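PDB 2EBF: dermonecrotic toxin from Pasteurella multocida, which acts as a potent mitogen and osteolytic toxin, inducing bone resorption, and is associated with the severe progressive form of atrophic rhinitis in pigs. Local coordinates for residues S593-I606 with A669-D681. Numbering follows the deposited sequence.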
loop_
_atom_site.group_PDB
_atom_site.type_symbol
_atom_site.label_atom_id
_atom_site.label_comp_id
_atom_site.label_asym_id
_atom_site.label_seq_id
_atom_site.Cartn_x
_atom_site.Cartn_y
_atom_site.Cartn_z
ATOM N N SER A 593 -0.202 29.078 16.756
ATOM C CA SER A 593 1.089 28.714 16.182
ATOM C C SER A 593 2.113 28.360 17.249
ATOM O O SER A 593 3.169 27.794 16.952
ATOM C CB SER A 593 1.635 29.862 15.324
ATOM O OG SER A 593 2.193 30.892 16.128
ATOM N N VAL A 594 1.807 28.713 18.491
ATOM C CA VAL A 594 2.779 28.609 19.561
ATOM C C VAL A 594 2.080 28.201 20.864
ATOM O O VAL A 594 0.874 28.410 21.017
ATOM C CB VAL A 594 3.598 29.941 19.655
ATOM C CG1 VAL A 594 3.099 30.859 20.755
ATOM C CG2 VAL A 594 5.089 29.662 19.787
ATOM N N SER A 595 2.832 27.600 21.782
ATOM C CA SER A 595 2.290 27.184 23.079
ATOM C C SER A 595 1.893 28.398 23.918
ATOM O O SER A 595 2.459 29.486 23.749
ATOM C CB SER A 595 3.300 26.309 23.834
ATOM O OG SER A 595 4.491 27.025 24.123
ATOM N N GLU A 596 0.920 28.202 24.810
ATOM C CA GLU A 596 0.379 29.272 25.666
ATOM C C GLU A 596 1.446 30.093 26.403
ATOM O O GLU A 596 1.274 31.300 26.602
ATOM C CB GLU A 596 -0.647 28.693 26.657
ATOM C CG GLU A 596 -1.254 29.691 27.668
ATOM C CD GLU A 596 -1.940 30.891 27.012
ATOM O OE1 GLU A 596 -1.737 32.032 27.492
ATOM O OE2 GLU A 596 -2.682 30.696 26.020
ATOM N N ASP A 597 2.540 29.437 26.793
ATOM C CA ASP A 597 3.637 30.088 27.526
ATOM C C ASP A 597 4.559 30.943 26.653
ATOM O O ASP A 597 5.373 31.709 27.173
ATOM C CB ASP A 597 4.474 29.058 28.296
ATOM C CG ASP A 597 5.085 28.002 27.392
ATOM O OD1 ASP A 597 4.334 27.124 26.914
ATOM O OD2 ASP A 597 6.319 28.039 27.168
ATOM N N LEU A 598 4.446 30.800 25.334
ATOM C CA LEU A 598 5.250 31.600 24.407
ATOM C C LEU A 598 4.407 32.679 23.722
ATOM O O LEU A 598 4.941 33.558 23.041
ATOM C CB LEU A 598 5.936 30.702 23.374
ATOM C CG LEU A 598 7.040 29.762 23.885
ATOM C CD1 LEU A 598 7.243 28.581 22.941
ATOM C CD2 LEU A 598 8.356 30.503 24.111
ATOM N N ARG A 599 3.094 32.614 23.934
ATOM C CA ARG A 599 2.132 33.493 23.282
ATOM C C ARG A 599 2.437 34.972 23.473
ATOM O O ARG A 599 2.501 35.737 22.509
ATOM C CB ARG A 599 0.740 33.221 23.835
ATOM C CG ARG A 599 -0.360 33.341 22.815
ATOM C CD ARG A 599 -0.920 31.967 22.518
ATOM N NE ARG A 599 -2.241 31.792 23.120
ATOM C CZ ARG A 599 -2.965 30.677 23.050
ATOM N NH1 ARG A 599 -2.503 29.606 22.414
ATOM N NH2 ARG A 599 -4.159 30.636 23.628
ATOM N N GLU A 600 2.600 35.366 24.731
ATOM C CA GLU A 600 2.812 36.760 25.102
ATOM C C GLU A 600 4.075 37.335 24.463
ATOM O O GLU A 600 4.078 38.470 23.979
ATOM C CB GLU A 600 2.838 36.907 26.634
ATOM C CG GLU A 600 4.006 36.211 27.386
ATOM C CD GLU A 600 4.244 34.747 26.981
ATOM O OE1 GLU A 600 5.379 34.456 26.516
ATOM O OE2 GLU A 600 3.307 33.905 27.126
ATOM N N GLU A 601 5.141 36.543 24.452
ATOM C CA GLU A 601 6.392 36.977 23.847
ATOM C C GLU A 601 6.244 37.148 22.331
ATOM O O GLU A 601 6.699 38.146 21.769
ATOM C CB GLU A 601 7.518 36.004 24.161
ATOM C CG GLU A 601 8.871 36.505 23.690
ATOM C CD GLU A 601 9.993 35.524 23.934
ATOM O OE1 GLU A 601 9.732 34.415 24.454
ATOM O OE2 GLU A 601 11.143 35.871 23.599
ATOM N N LEU A 602 5.615 36.169 21.680
ATOM C CA LEU A 602 5.309 36.265 20.253
ATOM C C LEU A 602 4.552 37.552 19.909
ATOM O O LEU A 602 4.955 38.282 19.002
ATOM C CB LEU A 602 4.526 35.040 19.764
ATOM C CG LEU A 602 4.116 35.080 18.281
ATOM C CD1 LEU A 602 5.349 35.078 17.340
ATOM C CD2 LEU A 602 3.158 33.952 17.926
ATOM N N MET A 603 3.468 37.831 20.631
ATOM C CA MET A 603 2.650 39.014 20.350
ATOM C C MET A 603 3.417 40.325 20.568
ATOM O O MET A 603 3.202 41.320 19.857
ATOM C CB MET A 603 1.349 38.999 21.163
ATOM C CG MET A 603 0.412 37.817 20.872
ATOM S SD MET A 603 0.181 37.399 19.120
ATOM C CE MET A 603 -0.703 38.855 18.543
ATOM N N GLN A 604 4.304 40.315 21.557
ATOM C CA GLN A 604 5.185 41.441 21.842
ATOM C C GLN A 604 6.145 41.728 20.678
ATOM O O GLN A 604 6.359 42.881 20.313
ATOM C CB GLN A 604 5.991 41.138 23.094
ATOM C CG GLN A 604 6.696 42.319 23.687
ATOM C CD GLN A 604 6.734 42.216 25.186
ATOM O OE1 GLN A 604 7.563 41.494 25.756
ATOM N NE2 GLN A 604 5.811 42.912 25.845
ATOM N N LYS A 605 6.722 40.668 20.118
ATOM C CA LYS A 605 7.622 40.788 18.963
ATOM C C LYS A 605 6.886 41.297 17.730
ATOM O O LYS A 605 7.401 42.130 16.978
ATOM C CB LYS A 605 8.284 39.449 18.655
ATOM C CG LYS A 605 9.363 39.062 19.665
ATOM C CD LYS A 605 10.089 37.786 19.246
ATOM C CE LYS A 605 10.906 37.216 20.403
ATOM N NZ LYS A 605 11.968 38.150 20.899
ATOM N N ILE A 606 5.672 40.793 17.544
ATOM C CA ILE A 606 4.818 41.190 16.436
ATOM C C ILE A 606 4.446 42.669 16.567
ATOM O O ILE A 606 4.519 43.415 15.592
ATOM C CB ILE A 606 3.599 40.232 16.329
ATOM C CG1 ILE A 606 4.067 38.858 15.824
ATOM C CG2 ILE A 606 2.501 40.811 15.444
ATOM C CD1 ILE A 606 3.013 37.764 15.953
ATOM N N ALA A 669 10.197 38.228 3.567
ATOM C CA ALA A 669 11.128 37.886 4.632
ATOM C C ALA A 669 10.357 37.280 5.800
ATOM O O ALA A 669 9.121 37.328 5.840
ATOM C CB ALA A 669 11.872 39.128 5.090
ATOM N N SER A 670 11.086 36.713 6.755
ATOM C CA SER A 670 10.465 36.149 7.940
ATOM C C SER A 670 11.426 36.258 9.119
ATOM O O SER A 670 12.630 36.500 8.941
ATOM C CB SER A 670 10.085 34.680 7.695
ATOM O OG SER A 670 11.240 33.903 7.441
ATOM N N PHE A 671 10.887 36.118 10.323
ATOM C CA PHE A 671 11.732 35.925 11.494
ATOM C C PHE A 671 11.419 34.549 12.059
ATOM O O PHE A 671 10.364 33.975 11.773
ATOM C CB PHE A 671 11.557 37.052 12.540
ATOM C CG PHE A 671 10.241 37.020 13.269
ATOM C CD1 PHE A 671 10.114 36.339 14.474
ATOM C CD2 PHE A 671 9.132 37.692 12.767
ATOM C CE1 PHE A 671 8.905 36.298 15.146
ATOM C CE2 PHE A 671 7.909 37.659 13.439
ATOM C CZ PHE A 671 7.795 36.970 14.631
ATOM N N LYS A 672 12.346 34.020 12.850
ATOM C CA LYS A 672 12.210 32.686 13.390
ATOM C C LYS A 672 11.986 32.782 14.891
ATOM O O LYS A 672 12.727 33.462 15.603
ATOM C CB LYS A 672 13.443 31.841 13.058
ATOM C CG LYS A 672 13.204 30.355 13.190
ATOM C CD LYS A 672 13.973 29.578 12.150
ATOM C CE LYS A 672 13.775 28.081 12.346
ATOM N NZ LYS A 672 14.821 27.320 11.593
ATOM N N PHE A 673 10.929 32.128 15.356
ATOM C CA PHE A 673 10.623 32.109 16.775
ATOM C C PHE A 673 9.983 30.775 17.133
ATOM O O PHE A 673 9.068 30.315 16.451
ATOM C CB PHE A 673 9.698 33.274 17.155
ATOM C CG PHE A 673 9.274 33.268 18.606
ATOM C CD1 PHE A 673 8.015 32.810 18.977
ATOM C CD2 PHE A 673 10.145 33.712 19.603
ATOM C CE1 PHE A 673 7.622 32.796 20.324
ATOM C CE2 PHE A 673 9.762 33.702 20.950
ATOM C CZ PHE A 673 8.498 33.245 21.309
ATOM N N ALA A 674 10.490 30.165 18.207
ATOM C CA ALA A 674 9.992 28.890 18.723
ATOM C C ALA A 674 9.909 27.815 17.646
ATOM O O ALA A 674 8.898 27.128 17.527
ATOM C CB ALA A 674 8.630 29.081 19.389
ATOM N N GLY A 675 10.959 27.697 16.839
ATOM C CA GLY A 675 11.000 26.666 15.803
ATOM C C GLY A 675 10.245 26.957 14.510
ATOM O O GLY A 675 10.473 26.280 13.506
ATOM N N LYS A 676 9.355 27.957 14.527
ATOM C CA LYS A 676 8.541 28.316 13.348
ATOM C C LYS A 676 8.978 29.619 12.672
ATOM O O LYS A 676 9.580 30.480 13.306
ATOM C CB LYS A 676 7.058 28.414 13.720
ATOM C CG LYS A 676 6.339 27.070 13.746
ATOM C CD LYS A 676 4.869 27.237 14.060
ATOM C CE LYS A 676 4.150 25.901 13.972
ATOM N NZ LYS A 676 2.869 25.933 14.722
ATOM N N GLU A 677 8.662 29.753 11.382
ATOM C CA GLU A 677 8.901 30.997 10.653
ATOM C C GLU A 677 7.622 31.833 10.548
ATOM O O GLU A 677 6.534 31.307 10.299
ATOM C CB GLU A 677 9.488 30.723 9.267
ATOM C CG GLU A 677 10.896 30.142 9.324
ATOM C CD GLU A 677 11.754 30.563 8.172
ATOM O OE1 GLU A 677 11.285 31.339 7.310
ATOM O OE2 GLU A 677 12.923 30.122 8.129
ATOM N N PHE A 678 7.772 33.137 10.754
ATOM C CA PHE A 678 6.651 34.066 10.695
ATOM C C PHE A 678 6.930 35.104 9.626
ATOM O O PHE A 678 7.886 35.870 9.749
ATOM C CB PHE A 678 6.488 34.753 12.043
ATOM C CG PHE A 678 5.991 33.842 13.125
ATOM C CD1 PHE A 678 4.632 33.738 13.381
ATOM C CD2 PHE A 678 6.884 33.076 13.870
ATOM C CE1 PHE A 678 4.160 32.895 14.375
ATOM C CE2 PHE A 678 6.419 32.220 14.870
ATOM C CZ PHE A 678 5.054 32.134 15.117
ATOM N N ALA A 679 6.116 35.115 8.569
ATOM C CA ALA A 679 6.260 36.105 7.504
ATOM C C ALA A 679 6.149 37.522 8.067
ATOM O O ALA A 679 5.310 37.784 8.928
ATOM C CB ALA A 679 5.201 35.890 6.450
ATOM N N VAL A 680 7.012 38.416 7.587
ATOM C CA VAL A 680 6.903 39.851 7.861
ATOM C C VAL A 680 6.809 40.527 6.497
ATOM O O VAL A 680 7.816 40.820 5.845
ATOM C CB VAL A 680 8.077 40.397 8.722
ATOM C CG1 VAL A 680 7.978 41.922 8.894
ATOM C CG2 VAL A 680 8.083 39.729 10.088
ATOM N N ASP A 681 5.580 40.749 6.058
ATOM C CA ASP A 681 5.331 41.101 4.671
ATOM C C ASP A 681 4.833 42.547 4.593
ATOM O O ASP A 681 3.646 42.826 4.804
ATOM C CB ASP A 681 4.340 40.099 4.080
ATOM C CG ASP A 681 3.936 40.412 2.653
ATOM O OD1 ASP A 681 4.430 41.382 2.050
ATOM O OD2 ASP A 681 3.092 39.666 2.134
#
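F673, F671 and F678 of a beta hairpin receive L602 in a helix-on-hairpin contact within the C3 domain of this C-terminal toxin fragment. Strands 660-673 and 676-681 are joined by a type I' turn, F673 to K676, and helix 596-610 lies across them; its portion 596-606 runs nearly antiparallel to portion 669-673 of the first strand, with the axes of these portions 10.9 Å apart at closest approach. The aliphatic centre is L602: with CG anti to the backbone N (chi1 178°), its CD1 reaches over one face of the F678 ring in a CH-pi contact, 3.8 Å from the centroid, and also approaches the edge of F671, where I606 CG1 lies as well. F673 lies against the helix surface, with L598, L602 and K605 around its ring. E601 comes to the ring edge, its CD 3.5 Å from F673 CE2, and the carboxylate plane is turned 77° from the ring, with OE1 in the ring plane. K605 lays its CE against the same ring, 3.7 Å from F673 CD2, and its NZ makes a long salt bridge with E601 OE2. Nearer the turn, A674 CB packs on V594 CG2 (3.6 Å) and on L598. S593 OG sits at the edge of F678 while hydrogen-bonding L590 O, and K676 NZ donates to S593 O (2.9 Å), tilted 31° from the carbonyl plane. At the far end of the hairpin, D681 hydrogen-bonds H666, a pairing consistent with membership of the thiol-protease-like triad of this region. Chemically, the contact is an apolar wedge with polar margins: L602 CD1 touches all three rings, whereas the carboxylate of E601 meets the ring edge of F673, where the C-H groups would present a slightly positive, probably favourable surface.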